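Local coordinates for tail protein, 43 kDa (Neisseria meningitidis MC58, PDB 3D37), which is of unknown function but probably serves as a baseplate component of a Mu-like contractile phage tail, at residues 8-13 and 61-66; 73-78 and 88-93; 95-100 and 122-127; 199-204 and 281-286; 208-213 and 245-250. All blocks are in the same frame, centred on the assembly; numbering follows the deposited sequence.

Contact 1: 8-13 and 61-66; sequences YAVSVR and VVIDGQ
An antiparallel strand pair within the GpP-like N-terminal region joins Val10 and Ser11 to Ile63 and Val62, where the strand 58-63 runs out into a type I' turn from Ile63 to Gln66. Ser11 and Val62 form a hydrogen-bonded pair, Ser11 N to Val62 O and Val62 N to Ser11 O both measuring 2.9 Å. Val10 and Ile63 are a non-hydrogen-bonded pair, and with Val12 and Val61 their side chains form a buried face where the three valines touch Phe40 and Ile63 packs on Val68. The ladder is prolonged beyond the regular strands: Asp64 N donates to Ala9 O at 2.8 Å, and the Asp64 carboxylate folds back so that OD1 receives Ala9 N at 3.2 Å, on the syn side but 34° out of the carboxylate plane. The other oxygen, OD2, forms a salt bridge with Lys288. On the face of Ser11 and Val62, Arg13 bends at chi3 (-81°), which lays its guanidinium over the valine; Val62 CG2 sits 3.7 Å above the centre of that plane, while Glu18 binds both Arg13 NE and Ser11 OG. At the turn end, Tyr8 presents its ring edge to the carboxylate, with CD1 3.3 Å from Asp64 OD2.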
# COMPACT_ATOMS: atom_id res chain seq x y z
N TYR A 8 5.20 11.16 -27.62
CA TYR A 8 4.00 11.39 -28.44
C TYR A 8 3.22 12.66 -28.06
O TYR A 8 2.95 12.89 -26.89
CB TYR A 8 3.04 10.20 -28.34
CG TYR A 8 3.63 8.89 -28.78
CD1 TYR A 8 3.73 8.57 -30.13
CD2 TYR A 8 4.12 7.99 -27.86
CE1 TYR A 8 4.30 7.40 -30.54
CE2 TYR A 8 4.71 6.83 -28.26
CZ TYR A 8 4.77 6.51 -29.61
OH TYR A 8 5.32 5.34 -30.01
N ALA A 9 2.79 13.42 -29.06
CA ALA A 9 1.80 14.47 -28.87
C ALA A 9 0.42 13.83 -29.03
O ALA A 9 0.04 13.40 -30.11
CB ALA A 9 2.00 15.65 -29.89
N VAL A 10 -0.30 13.72 -27.92
CA VAL A 10 -1.62 13.13 -27.89
C VAL A 10 -2.58 14.24 -27.49
O VAL A 10 -2.42 14.87 -26.40
CB VAL A 10 -1.69 11.95 -26.90
CG1 VAL A 10 -3.12 11.33 -26.93
CG2 VAL A 10 -0.67 10.90 -27.23
N SER A 11 -3.58 14.50 -28.33
CA SER A 11 -4.59 15.50 -27.98
C SER A 11 -6.04 15.05 -28.19
O SER A 11 -6.33 14.13 -28.96
CB SER A 11 -4.39 16.79 -28.76
OG SER A 11 -4.53 16.51 -30.11
N VAL A 12 -6.94 15.75 -27.50
CA VAL A 12 -8.37 15.67 -27.73
C VAL A 12 -8.67 16.97 -28.40
O VAL A 12 -8.56 18.01 -27.79
CB VAL A 12 -9.14 15.50 -26.40
CG1 VAL A 12 -10.67 15.52 -26.62
CG2 VAL A 12 -8.71 14.23 -25.71
N ARG A 13 -8.98 16.91 -29.70
CA ARG A 13 -9.27 18.09 -30.47
C ARG A 13 -10.78 18.37 -30.40
O ARG A 13 -11.58 17.53 -30.77
CB ARG A 13 -8.87 17.84 -31.93
CG ARG A 13 -8.66 19.06 -32.71
CD ARG A 13 -8.32 18.70 -34.16
NE ARG A 13 -6.90 18.35 -34.29
CZ ARG A 13 -6.38 17.68 -35.32
NH1 ARG A 13 -7.14 17.19 -36.25
NH2 ARG A 13 -5.08 17.48 -35.39
N VAL A 61 -9.51 12.20 -31.37
CA VAL A 61 -8.38 11.86 -30.57
C VAL A 61 -7.22 11.79 -31.56
O VAL A 61 -7.34 11.19 -32.59
CB VAL A 61 -8.60 10.54 -29.82
CG1 VAL A 61 -7.24 10.12 -29.00
CG2 VAL A 61 -9.89 10.64 -28.92
N VAL A 62 -6.12 12.47 -31.27
CA VAL A 62 -5.05 12.60 -32.27
C VAL A 62 -3.72 12.22 -31.61
O VAL A 62 -3.42 12.67 -30.51
CB VAL A 62 -4.99 14.05 -32.86
CG1 VAL A 62 -4.12 14.11 -34.15
CG2 VAL A 62 -6.39 14.56 -33.19
N ILE A 63 -2.96 11.39 -32.28
CA ILE A 63 -1.61 11.05 -31.85
C ILE A 63 -0.66 11.46 -33.00
O ILE A 63 -0.80 10.97 -34.11
CB ILE A 63 -1.46 9.52 -31.55
CG1 ILE A 63 -2.53 9.05 -30.53
CG2 ILE A 63 0.04 9.16 -31.12
CD1 ILE A 63 -2.41 7.62 -30.06
N ASP A 64 0.28 12.34 -32.70
CA ASP A 64 1.28 12.86 -33.66
C ASP A 64 0.60 13.27 -34.93
O ASP A 64 1.03 12.87 -36.01
CB ASP A 64 2.37 11.82 -34.01
CG ASP A 64 3.31 11.55 -32.88
OD1 ASP A 64 3.48 12.46 -32.01
OD2 ASP A 64 3.91 10.44 -32.89
N GLY A 65 -0.48 14.04 -34.79
CA GLY A 65 -1.24 14.57 -35.91
C GLY A 65 -2.05 13.57 -36.66
O GLY A 65 -2.67 13.91 -37.64
N GLN A 66 -2.08 12.32 -36.19
CA GLN A 66 -2.95 11.35 -36.86
C GLN A 66 -4.18 11.05 -35.99
O GLN A 66 -4.07 10.71 -34.77
CB GLN A 66 -2.17 10.11 -37.17
CG GLN A 66 -2.99 9.08 -37.86
CD GLN A 66 -2.13 7.95 -38.43
OE1 GLN A 66 -0.85 7.98 -38.34
NE2 GLN A 66 -2.79 6.96 -39.00

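Contact 2: 73-78 and 88-93; sequences IGSQRH and SLSGRD
In the beta hairpin of strands 66-81 and 84-93, a classic bulge sets Gly74 and Ser75 together against Ser90. Ser90 O accepts from both nitrogens, Gly74 N at 2.8 Å in the carbonyl plane and Ser75 N at 3.1 Å from a tilted position, and the register moves by one residue. The tightly packed face carries Ile73, Gln76 and Leu89. Gln76 extends alongside Leu89, its CG 3.6 Å from Leu89 CD2, and its amide ends on the backbone of Pro52 and Leu54; Ile73 CD1 reaches Leu89 CD1 from the same buried side. The other face is polar and partly exposed, made of three serines and one arginine. Arg77 starts with CG anti to its carbonyl carbon (chi1 -64°) and bends at chi3, bringing the guanidinium edge back to the serine hydroxyls. Its NE donates to Ser88 OG at 2.8 Å, 24° out of the guanidinium plane, and NH2 makes a weak bond to Ser90 OG, which also bonds Asp39. A strand of a second subunit pairs with residues 75-78, continuing the sheet across the interface. The straightest of the Arg77 side-chain bonds to these serines lies within one strand, NH1 to Ser75 OG, 2.7 Å long at 162°.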
# COMPACT_ATOMS: atom_id res chain seq x y z
N ILE A 73 -17.56 13.50 -26.49
CA ILE A 73 -17.29 13.52 -25.04
C ILE A 73 -18.64 13.27 -24.34
O ILE A 73 -19.62 14.03 -24.51
CB ILE A 73 -16.64 14.83 -24.63
CG1 ILE A 73 -15.30 14.96 -25.39
CG2 ILE A 73 -16.33 14.92 -23.05
CD1 ILE A 73 -14.63 16.24 -25.16
N GLY A 74 -18.70 12.16 -23.62
CA GLY A 74 -19.90 11.79 -22.92
C GLY A 74 -19.92 12.36 -21.53
O GLY A 74 -20.97 12.60 -20.97
N SER A 75 -18.77 12.53 -20.91
CA SER A 75 -18.74 12.96 -19.55
C SER A 75 -17.45 13.64 -19.17
O SER A 75 -16.39 13.44 -19.78
CB SER A 75 -19.07 11.82 -18.59
OG SER A 75 -18.01 10.96 -18.37
N GLN A 76 -17.57 14.50 -18.17
CA GLN A 76 -16.45 15.29 -17.68
C GLN A 76 -16.51 15.40 -16.18
O GLN A 76 -17.56 15.62 -15.61
CB GLN A 76 -16.48 16.69 -18.36
CG GLN A 76 -15.32 17.62 -17.91
CD GLN A 76 -15.27 18.94 -18.70
OE1 GLN A 76 -15.52 18.99 -19.90
NE2 GLN A 76 -14.98 20.02 -18.01
N ARG A 77 -15.36 15.26 -15.53
CA ARG A 77 -15.22 15.48 -14.11
C ARG A 77 -14.10 16.50 -13.78
O ARG A 77 -13.00 16.52 -14.37
CB ARG A 77 -14.95 14.14 -13.41
CG ARG A 77 -16.07 13.13 -13.51
CD ARG A 77 -15.57 11.71 -13.47
NE ARG A 77 -14.82 11.44 -14.70
CZ ARG A 77 -15.38 11.15 -15.88
NH1 ARG A 77 -16.71 11.04 -16.01
NH2 ARG A 77 -14.60 10.98 -16.92
N HIS A 78 -14.41 17.41 -12.87
CA HIS A 78 -13.38 18.18 -12.20
C HIS A 78 -13.36 17.90 -10.70
O HIS A 78 -14.39 17.94 -10.01
CB HIS A 78 -13.53 19.69 -12.49
CG HIS A 78 -12.37 20.48 -11.97
ND1 HIS A 78 -12.48 21.42 -10.96
CD2 HIS A 78 -11.05 20.40 -12.27
CE1 HIS A 78 -11.28 21.90 -10.68
NE2 HIS A 78 -10.40 21.30 -11.47
N SER A 88 -11.02 15.22 -15.80
CA SER A 88 -11.15 14.06 -16.69
C SER A 88 -12.27 14.16 -17.67
O SER A 88 -13.26 14.87 -17.44
CB SER A 88 -11.19 12.74 -15.92
OG SER A 88 -12.31 12.69 -15.09
N LEU A 89 -12.06 13.49 -18.80
CA LEU A 89 -13.00 13.40 -19.95
C LEU A 89 -13.13 11.93 -20.38
O LEU A 89 -12.10 11.22 -20.49
CB LEU A 89 -12.45 14.13 -21.19
CG LEU A 89 -12.01 15.57 -21.10
CD1 LEU A 89 -11.59 16.01 -22.48
CD2 LEU A 89 -13.14 16.45 -20.56
N SER A 90 -14.36 11.50 -20.67
CA SER A 90 -14.58 10.22 -21.31
C SER A 90 -15.55 10.36 -22.43
O SER A 90 -16.35 11.28 -22.47
CB SER A 90 -15.14 9.13 -20.38
OG SER A 90 -14.49 9.19 -19.19
N GLY A 91 -15.51 9.36 -23.26
CA GLY A 91 -16.40 9.27 -24.38
C GLY A 91 -16.26 8.02 -25.17
O GLY A 91 -15.51 7.06 -24.84
N ARG A 92 -17.05 8.03 -26.23
CA ARG A 92 -17.16 6.90 -27.15
C ARG A 92 -17.04 7.39 -28.57
O ARG A 92 -17.22 8.58 -28.83
CB ARG A 92 -18.50 6.19 -26.95
CG ARG A 92 -18.60 5.50 -25.56
CD ARG A 92 -19.96 4.87 -25.41
NE ARG A 92 -20.97 5.90 -25.51
CZ ARG A 92 -22.28 5.73 -25.69
NH1 ARG A 92 -22.79 4.53 -25.90
NH2 ARG A 92 -23.05 6.81 -25.76
N ASP A 93 -16.73 6.46 -29.48
CA ASP A 93 -16.78 6.74 -30.94
C ASP A 93 -18.23 6.89 -31.45
O ASP A 93 -19.17 6.83 -30.66
CB ASP A 93 -15.97 5.69 -31.75
CG ASP A 93 -16.66 4.35 -31.84
OD1 ASP A 93 -17.82 4.23 -31.39
OD2 ASP A 93 -16.01 3.39 -32.28

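Contact 3: 95-100 and 122-127; sequences AGFLVD and APWPQI
Phe97 and Leu98, adjacent on the short helix 95-100, lie against the same face of the Trp124 indole. The helix backbone sets Phe97 CB over the five-membered ring, 3.8 Å from its centroid; CG, anti to the carbonyl carbon (chi1 -69°), then leads the phenyl past the pyrrole edge. The phenyl plane is inclined by 27° to the indole, the two centroids are 4.8 Å apart, and the rings barely overlap, with Phe97 CG 3.6 Å from Trp124 CD1. Leu98 lies over the six-membered half of the indole, but its CD2 is modelled closer to the ring than carbons can sit, and the exact placement of this methyl is doubtful. Trp124 has its own CG anti to the carbonyl carbon and turns the broad side of the indole to the helix, while Pro123 CB lies 3.7 Å above the opposite face of the Trp124 ring. The Gln126 side chain comes up against the far end of the phenyl. Val151 and Trp152 of helix 151-161 adjoin Leu98, and His246 of a second subunit meets Trp124 edge-to-face. This is aromatic and aliphatic core packing between a helix and a loop of the gp44-like second domain, at a subunit interface.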
# COMPACT_ATOMS: atom_id res chain seq x y z
N ALA A 95 -20.18 5.06 -33.06
CA ALA A 95 -21.04 3.90 -32.83
C ALA A 95 -21.88 4.09 -31.62
O ALA A 95 -22.86 3.47 -31.53
CB ALA A 95 -20.22 2.62 -32.69
N GLY A 96 -21.45 4.90 -30.65
CA GLY A 96 -22.28 5.25 -29.50
C GLY A 96 -23.71 5.69 -29.82
O GLY A 96 -24.62 5.30 -29.15
N PHE A 97 -23.90 6.52 -30.85
CA PHE A 97 -25.22 6.81 -31.38
C PHE A 97 -26.03 5.57 -31.80
O PHE A 97 -27.19 5.40 -31.42
CB PHE A 97 -25.11 7.70 -32.63
CG PHE A 97 -24.65 9.10 -32.35
CD1 PHE A 97 -25.47 9.99 -31.64
CD2 PHE A 97 -23.40 9.55 -32.82
CE1 PHE A 97 -25.06 11.29 -31.39
CE2 PHE A 97 -22.97 10.85 -32.57
CZ PHE A 97 -23.81 11.73 -31.86
N LEU A 98 -25.42 4.69 -32.59
CA LEU A 98 -26.10 3.48 -33.06
C LEU A 98 -26.39 2.49 -31.92
O LEU A 98 -27.43 1.87 -31.90
CB LEU A 98 -25.26 2.83 -34.15
CG LEU A 98 -24.84 3.76 -35.31
CD1 LEU A 98 -24.74 3.02 -36.63
CD2 LEU A 98 -25.80 4.92 -35.44
N VAL A 99 -25.47 2.39 -30.96
CA VAL A 99 -25.66 1.57 -29.75
C VAL A 99 -26.78 2.07 -28.86
O VAL A 99 -27.49 1.28 -28.20
CB VAL A 99 -24.35 1.51 -28.87
CG1 VAL A 99 -24.67 1.01 -27.48
CG2 VAL A 99 -23.25 0.67 -29.54
N ASP A 100 -26.92 3.39 -28.81
CA ASP A 100 -27.90 4.03 -27.93
C ASP A 100 -29.28 4.10 -28.60
O ASP A 100 -30.29 3.88 -27.96
CB ASP A 100 -27.52 5.47 -27.61
CG ASP A 100 -26.29 5.61 -26.70
OD1 ASP A 100 -25.75 4.64 -26.09
OD2 ASP A 100 -25.85 6.78 -26.63
N ALA A 122 -27.68 6.57 -42.05
CA ALA A 122 -28.17 7.82 -42.66
C ALA A 122 -28.54 8.94 -41.67
O ALA A 122 -28.07 10.07 -41.87
CB ALA A 122 -29.40 7.54 -43.64
N PRO A 123 -29.36 8.64 -40.62
CA PRO A 123 -29.71 9.66 -39.59
C PRO A 123 -28.54 10.32 -38.85
O PRO A 123 -28.73 11.33 -38.17
CB PRO A 123 -30.56 8.87 -38.58
CG PRO A 123 -31.03 7.67 -39.29
CD PRO A 123 -29.97 7.34 -40.31
N TRP A 124 -27.33 9.78 -38.95
CA TRP A 124 -26.20 10.33 -38.29
C TRP A 124 -25.21 10.82 -39.29
O TRP A 124 -24.21 10.15 -39.56
CB TRP A 124 -25.61 9.33 -37.28
CG TRP A 124 -26.61 9.11 -36.21
CD1 TRP A 124 -26.84 9.90 -35.12
CD2 TRP A 124 -27.54 8.06 -36.15
NE1 TRP A 124 -27.87 9.38 -34.37
CE2 TRP A 124 -28.30 8.24 -34.98
CE3 TRP A 124 -27.78 6.93 -36.94
CZ2 TRP A 124 -29.33 7.36 -34.60
CZ3 TRP A 124 -28.80 6.07 -36.57
CH2 TRP A 124 -29.55 6.28 -35.40
N PRO A 125 -25.46 12.04 -39.82
CA PRO A 125 -24.62 12.57 -40.87
C PRO A 125 -23.23 12.79 -40.40
O PRO A 125 -22.31 12.89 -41.23
CB PRO A 125 -25.32 13.88 -41.28
CG PRO A 125 -26.17 14.24 -40.15
CD PRO A 125 -26.57 12.96 -39.50
N GLN A 126 -23.10 12.86 -39.07
CA GLN A 126 -21.83 12.80 -38.37
C GLN A 126 -20.96 11.59 -38.85
O GLN A 126 -19.73 11.68 -38.99
CB GLN A 126 -22.07 12.90 -36.81
CG GLN A 126 -23.42 12.22 -36.21
CD GLN A 126 -24.71 13.13 -35.89
OE1 GLN A 126 -25.09 13.97 -36.61
NE2 GLN A 126 -25.38 12.84 -34.84
N ILE A 127 -21.62 10.47 -39.17
CA ILE A 127 -20.97 9.36 -39.90
C ILE A 127 -21.00 9.74 -41.41
O ILE A 127 -22.01 9.61 -42.08
CB ILE A 127 -21.68 7.97 -39.63
CG1 ILE A 127 -21.72 7.66 -38.13
CG2 ILE A 127 -20.99 6.83 -40.39
CD1 ILE A 127 -22.77 6.62 -37.69

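Contact 4: 199-204 and 281-286; sequences NIERMD and TITVGG
A classic beta bulge opens the antiparallel pairing of strands 202-208 and 278-285, with Glu201 and Arg202 both facing Thr283. Thr283 O accepts from Glu201 N at 2.9 Å and only weakly from Arg202 N; beyond the bulge the ladder becomes regular, Thr283 N bonding Arg202 O and the Asp204-Thr281 pair closing through two backbone bonds. A buried face is built around Ile282. Met203 reaches out with CG anti to the backbone N (chi1 -174°) and then bends at chi3, so that its methyl CE lies alongside the isoleucine, 3.6 Å from Ile282 CD1. Ile200 flanks the other branch, its CG1 3.8 Å from Ile282 CG2. The opposite face is polar and partly exposed: the aliphatic start of Arg202 runs beside Thr283, with CG 3.8 Å from Thr283 OG1, before the guanidinium turns to Asp204. There NH2 forms a salt bridge of 3.0 Å to Asp204 OD1 on its syn lone pair, 31° out of the guanidinium plane. Where the strands part, a water bridges the backbone, donating to Asn199 O and accepting from Gly285 N at 2.8 Å. Glu201 OE2 passes close to Gly285 CA, while its OE1 is held by Gln330. Strand 278-285 has strand 330-337 as its other neighbour, Leu189 and Trp191 of strand 187-191 pack on Ile200, and Val303 of strand 300-305 adjoins Met203 and Ile282; residues 202-204 also pair with a strand of a third subunit, extending the sheet between chains.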
# COMPACT_ATOMS: atom_id res chain seq x y z
N ASN A 199 11.27 -6.84 -27.32
CA ASN A 199 10.64 -5.63 -26.93
C ASN A 199 9.30 -5.85 -26.16
O ASN A 199 8.72 -4.91 -25.63
CB ASN A 199 10.42 -4.87 -28.26
CG ASN A 199 9.52 -5.66 -29.32
OD1 ASN A 199 8.38 -5.24 -29.46
ND2 ASN A 199 10.03 -6.67 -30.10
N ILE A 200 8.80 -7.07 -26.12
CA ILE A 200 7.56 -7.38 -25.37
C ILE A 200 7.84 -7.15 -23.87
O ILE A 200 8.79 -7.71 -23.34
CB ILE A 200 7.09 -8.84 -25.63
CG1 ILE A 200 6.59 -8.97 -27.08
CG2 ILE A 200 6.02 -9.27 -24.66
CD1 ILE A 200 6.53 -10.41 -27.56
N GLU A 201 7.04 -6.30 -23.24
CA GLU A 201 7.14 -6.01 -21.81
C GLU A 201 6.33 -6.99 -20.91
O GLU A 201 6.73 -7.30 -19.80
CB GLU A 201 6.64 -4.61 -21.53
CG GLU A 201 7.50 -3.54 -22.17
CD GLU A 201 6.96 -2.16 -21.82
OE1 GLU A 201 5.82 -2.08 -21.28
OE2 GLU A 201 7.66 -1.16 -22.08
N ARG A 202 5.25 -7.51 -21.47
CA ARG A 202 4.36 -8.35 -20.75
C ARG A 202 3.59 -9.21 -21.78
O ARG A 202 3.17 -8.75 -22.87
CB ARG A 202 3.59 -7.39 -19.84
CG ARG A 202 2.34 -7.78 -19.43
CD ARG A 202 1.90 -7.20 -18.07
NE ARG A 202 1.28 -8.38 -17.51
CZ ARG A 202 1.70 -9.05 -16.44
NH1 ARG A 202 2.68 -8.57 -15.69
NH2 ARG A 202 1.08 -10.19 -16.12
N MET A 203 3.51 -10.50 -21.48
CA MET A 203 2.80 -11.48 -22.31
C MET A 203 1.82 -12.25 -21.41
O MET A 203 2.25 -12.80 -20.38
CB MET A 203 3.81 -12.41 -22.98
CG MET A 203 3.17 -13.38 -23.97
SD MET A 203 4.41 -14.01 -25.15
CE MET A 203 4.65 -12.59 -26.16
N ASP A 204 0.52 -12.20 -21.72
CA ASP A 204 -0.51 -12.95 -21.01
C ASP A 204 -1.30 -13.84 -21.98
O ASP A 204 -1.81 -13.36 -22.98
CB ASP A 204 -1.46 -12.02 -20.25
CG ASP A 204 -0.79 -11.30 -19.10
OD1 ASP A 204 0.19 -11.81 -18.48
OD2 ASP A 204 -1.19 -10.16 -18.85
N THR A 281 -2.51 -11.60 -25.01
CA THR A 281 -2.42 -10.15 -24.72
C THR A 281 -0.96 -9.74 -24.53
O THR A 281 -0.28 -10.18 -23.60
CB THR A 281 -3.29 -9.76 -23.48
OG1 THR A 281 -4.60 -10.30 -23.64
CG2 THR A 281 -3.43 -8.29 -23.35
N ILE A 282 -0.45 -8.95 -25.48
CA ILE A 282 0.93 -8.46 -25.40
C ILE A 282 0.95 -6.98 -25.06
O ILE A 282 0.22 -6.18 -25.64
CB ILE A 282 1.66 -8.73 -26.73
CG1 ILE A 282 1.87 -10.24 -26.88
CG2 ILE A 282 2.98 -7.89 -26.82
CD1 ILE A 282 2.40 -10.68 -28.20
N THR A 283 1.80 -6.61 -24.12
CA THR A 283 2.01 -5.22 -23.83
C THR A 283 3.42 -4.78 -24.34
O THR A 283 4.42 -5.49 -24.09
CB THR A 283 1.84 -4.97 -22.31
OG1 THR A 283 0.55 -5.48 -21.88
CG2 THR A 283 1.93 -3.48 -22.02
N VAL A 284 3.43 -3.65 -25.09
CA VAL A 284 4.62 -3.04 -25.68
C VAL A 284 4.75 -1.61 -25.25
O VAL A 284 3.78 -0.97 -24.86
CB VAL A 284 4.72 -3.16 -27.23
CG1 VAL A 284 4.95 -4.59 -27.63
CG2 VAL A 284 3.46 -2.54 -27.94
N GLY A 285 5.98 -1.09 -25.28
CA GLY A 285 6.19 0.32 -24.95
C GLY A 285 5.87 1.08 -26.24
O GLY A 285 6.02 0.55 -27.30
N GLY A 286 5.46 2.33 -26.12
CA GLY A 286 5.07 3.14 -27.32
C GLY A 286 3.67 2.82 -27.83
O GLY A 286 2.94 1.99 -27.24
O HOH W 1 8.28 -2.49 -25.86
O HOH W 2 -4.76 -12.79 -22.78

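Contact 5: 208-213 and 245-250; sequences DTDNRF and LHRPKT
A type I turn from Thr209 to Arg212, overlapped at its start by an Asx turn in which Asp208 OD1 accepts Asp210 N, brings the carbonyls of Asp210 and Arg212 to the guanidinium of Arg247. That side chain is extended from CG to NE, with CG anti to the backbone N (chi1 -151°), which carries the guanidinium across to the turn. Both end nitrogens grip one atom: Arg247 NH1 and NH2 each stand 2.7 Å from Asp210 O, which lies close to the guanidinium plane, and both come from the same face of the carbonyl. Arg247 NH1 also donates to Arg212 O at 3.2 Å, from 67° above that carbonyl plane. The Phe213 ring is almost parallel to the guanidinium, its CE1 3.3 Å from Arg247 NH1 in an oblique approach. Lys249 crosses one face of this ring, CD lying 3.8 Å from the Phe213 centroid, while the backbone C of Asn211 lies over the opposite face, toward its rim, and Trp273 of helix 259-276 meets the ring edge-to-face. One arginine thus ties the turn through neutral carbonyls, while its charge is probably balanced by the salt bridge from NH2 to Asp100 of a third subunit, with Asp210 nearby but beyond salt-bridge range.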
# COMPACT_ATOMS: atom_id res chain seq x y z
N ASP A 208 -9.60 -20.96 -22.44
CA ASP A 208 -10.89 -21.11 -21.80
C ASP A 208 -11.69 -22.13 -22.61
O ASP A 208 -11.82 -22.00 -23.81
CB ASP A 208 -11.56 -19.75 -21.82
CG ASP A 208 -12.88 -19.76 -21.20
OD1 ASP A 208 -13.74 -20.50 -21.68
OD2 ASP A 208 -13.06 -19.00 -20.22
N THR A 209 -12.23 -23.14 -21.94
CA THR A 209 -12.98 -24.20 -22.60
C THR A 209 -14.51 -24.11 -22.38
O THR A 209 -15.26 -25.05 -22.63
CB THR A 209 -12.45 -25.55 -22.12
OG1 THR A 209 -12.66 -25.66 -20.71
CG2 THR A 209 -10.92 -25.67 -22.38
N ASP A 210 -14.98 -22.96 -21.93
CA ASP A 210 -16.40 -22.73 -21.71
C ASP A 210 -17.34 -23.18 -22.84
O ASP A 210 -18.39 -23.78 -22.62
CB ASP A 210 -16.62 -21.22 -21.58
CG ASP A 210 -17.03 -20.80 -20.22
OD1 ASP A 210 -16.36 -19.85 -19.71
OD2 ASP A 210 -18.03 -21.40 -19.69
N ASN A 211 -16.98 -22.77 -24.05
CA ASN A 211 -17.82 -22.91 -25.20
C ASN A 211 -17.20 -23.89 -26.19
O ASN A 211 -17.34 -23.75 -27.39
CB ASN A 211 -18.10 -21.53 -25.80
CG ASN A 211 -19.20 -20.80 -25.05
OD1 ASN A 211 -20.21 -21.41 -24.64
ND2 ASN A 211 -19.05 -19.50 -24.89
N ARG A 212 -16.51 -24.88 -25.64
CA ARG A 212 -15.97 -25.97 -26.41
C ARG A 212 -16.87 -27.18 -26.17
O ARG A 212 -16.85 -27.82 -25.10
CB ARG A 212 -14.54 -26.27 -26.00
CG ARG A 212 -13.98 -27.50 -26.74
CD ARG A 212 -12.43 -27.48 -26.83
NE ARG A 212 -11.79 -28.14 -25.69
CZ ARG A 212 -11.61 -29.46 -25.58
NH1 ARG A 212 -10.99 -29.98 -24.50
NH2 ARG A 212 -12.04 -30.29 -26.54
N PHE A 213 -17.68 -27.47 -27.17
CA PHE A 213 -18.70 -28.47 -27.05
C PHE A 213 -18.29 -29.73 -27.81
O PHE A 213 -17.46 -29.67 -28.73
CB PHE A 213 -20.01 -27.89 -27.57
CG PHE A 213 -20.41 -26.63 -26.85
CD1 PHE A 213 -20.77 -26.67 -25.52
CD2 PHE A 213 -20.41 -25.42 -27.50
CE1 PHE A 213 -21.14 -25.53 -24.85
CE2 PHE A 213 -20.79 -24.26 -26.83
CZ PHE A 213 -21.15 -24.32 -25.51
N LEU A 245 -15.17 -35.65 -23.40
CA LEU A 245 -16.21 -35.25 -22.44
C LEU A 245 -17.54 -34.98 -23.13
O LEU A 245 -17.60 -34.31 -24.15
CB LEU A 245 -15.78 -33.99 -21.66
CG LEU A 245 -14.45 -34.03 -20.91
CD1 LEU A 245 -14.12 -32.65 -20.34
CD2 LEU A 245 -14.44 -35.12 -19.81
N HIS A 246 -18.61 -35.50 -22.55
CA HIS A 246 -19.96 -35.25 -23.03
C HIS A 246 -20.41 -33.83 -22.69
O HIS A 246 -20.68 -33.51 -21.54
CB HIS A 246 -20.93 -36.27 -22.41
CG HIS A 246 -22.33 -36.20 -22.94
ND1 HIS A 246 -22.65 -36.54 -24.24
CD2 HIS A 246 -23.49 -35.86 -22.34
CE1 HIS A 246 -23.95 -36.40 -24.42
NE2 HIS A 246 -24.49 -36.00 -23.28
N ARG A 247 -20.55 -32.99 -23.72
CA ARG A 247 -20.97 -31.61 -23.52
C ARG A 247 -21.77 -31.13 -24.74
O ARG A 247 -21.28 -30.32 -25.53
CB ARG A 247 -19.73 -30.75 -23.25
CG ARG A 247 -20.00 -29.55 -22.41
CD ARG A 247 -18.75 -29.07 -21.74
NE ARG A 247 -19.02 -27.84 -21.03
CZ ARG A 247 -18.99 -26.63 -21.58
NH1 ARG A 247 -18.64 -26.47 -22.86
NH2 ARG A 247 -19.28 -25.56 -20.83
N PRO A 248 -22.99 -31.68 -24.91
CA PRO A 248 -23.83 -31.39 -26.06
C PRO A 248 -24.59 -30.09 -25.97
O PRO A 248 -25.00 -29.65 -24.89
CB PRO A 248 -24.84 -32.55 -26.05
CG PRO A 248 -24.98 -32.88 -24.62
CD PRO A 248 -23.63 -32.65 -24.00
N LYS A 249 -24.79 -29.47 -27.11
CA LYS A 249 -25.50 -28.22 -27.14
C LYS A 249 -26.40 -28.26 -28.36
O LYS A 249 -26.08 -28.88 -29.37
CB LYS A 249 -24.54 -27.01 -27.18
CG LYS A 249 -25.27 -25.67 -26.93
CD LYS A 249 -24.38 -24.46 -27.05
CE LYS A 249 -24.46 -23.56 -25.81
NZ LYS A 249 -25.67 -22.67 -25.74
N THR A 250 -27.55 -27.62 -28.26
CA THR A 250 -28.40 -27.52 -29.40
C THR A 250 -28.67 -26.04 -29.56
O THR A 250 -28.95 -25.37 -28.57
CB THR A 250 -29.71 -28.36 -29.27
OG1 THR A 250 -30.85 -27.50 -29.11
CG2 THR A 250 -29.62 -29.39 -28.13

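Contacts 1, 2 and 3 follow one another along the chain, and contact 5 falls between the two segments of contact 4. Contacts 1 and 2, centres 16 Å apart, share the GpP-like N-terminal region and touch through Val12 with Ile73 and Leu89. Strand 84-93 leads into helix 95-100, and a salt bridge from Arg92 to Asp100 ties contact 2 to contact 3. Contact 1 reaches contact 4 where Tyr8 meets Gly286, joining the chain's early and late strands. Contact 5 begins where strand 202-208 of contact 4 ends, yet their centres are 32 Å apart. Contacts 2 and 3 face a second subunit and contacts 4 and 5 a third, consistent with complementary surfaces of neighbouring chains meeting in the assembly.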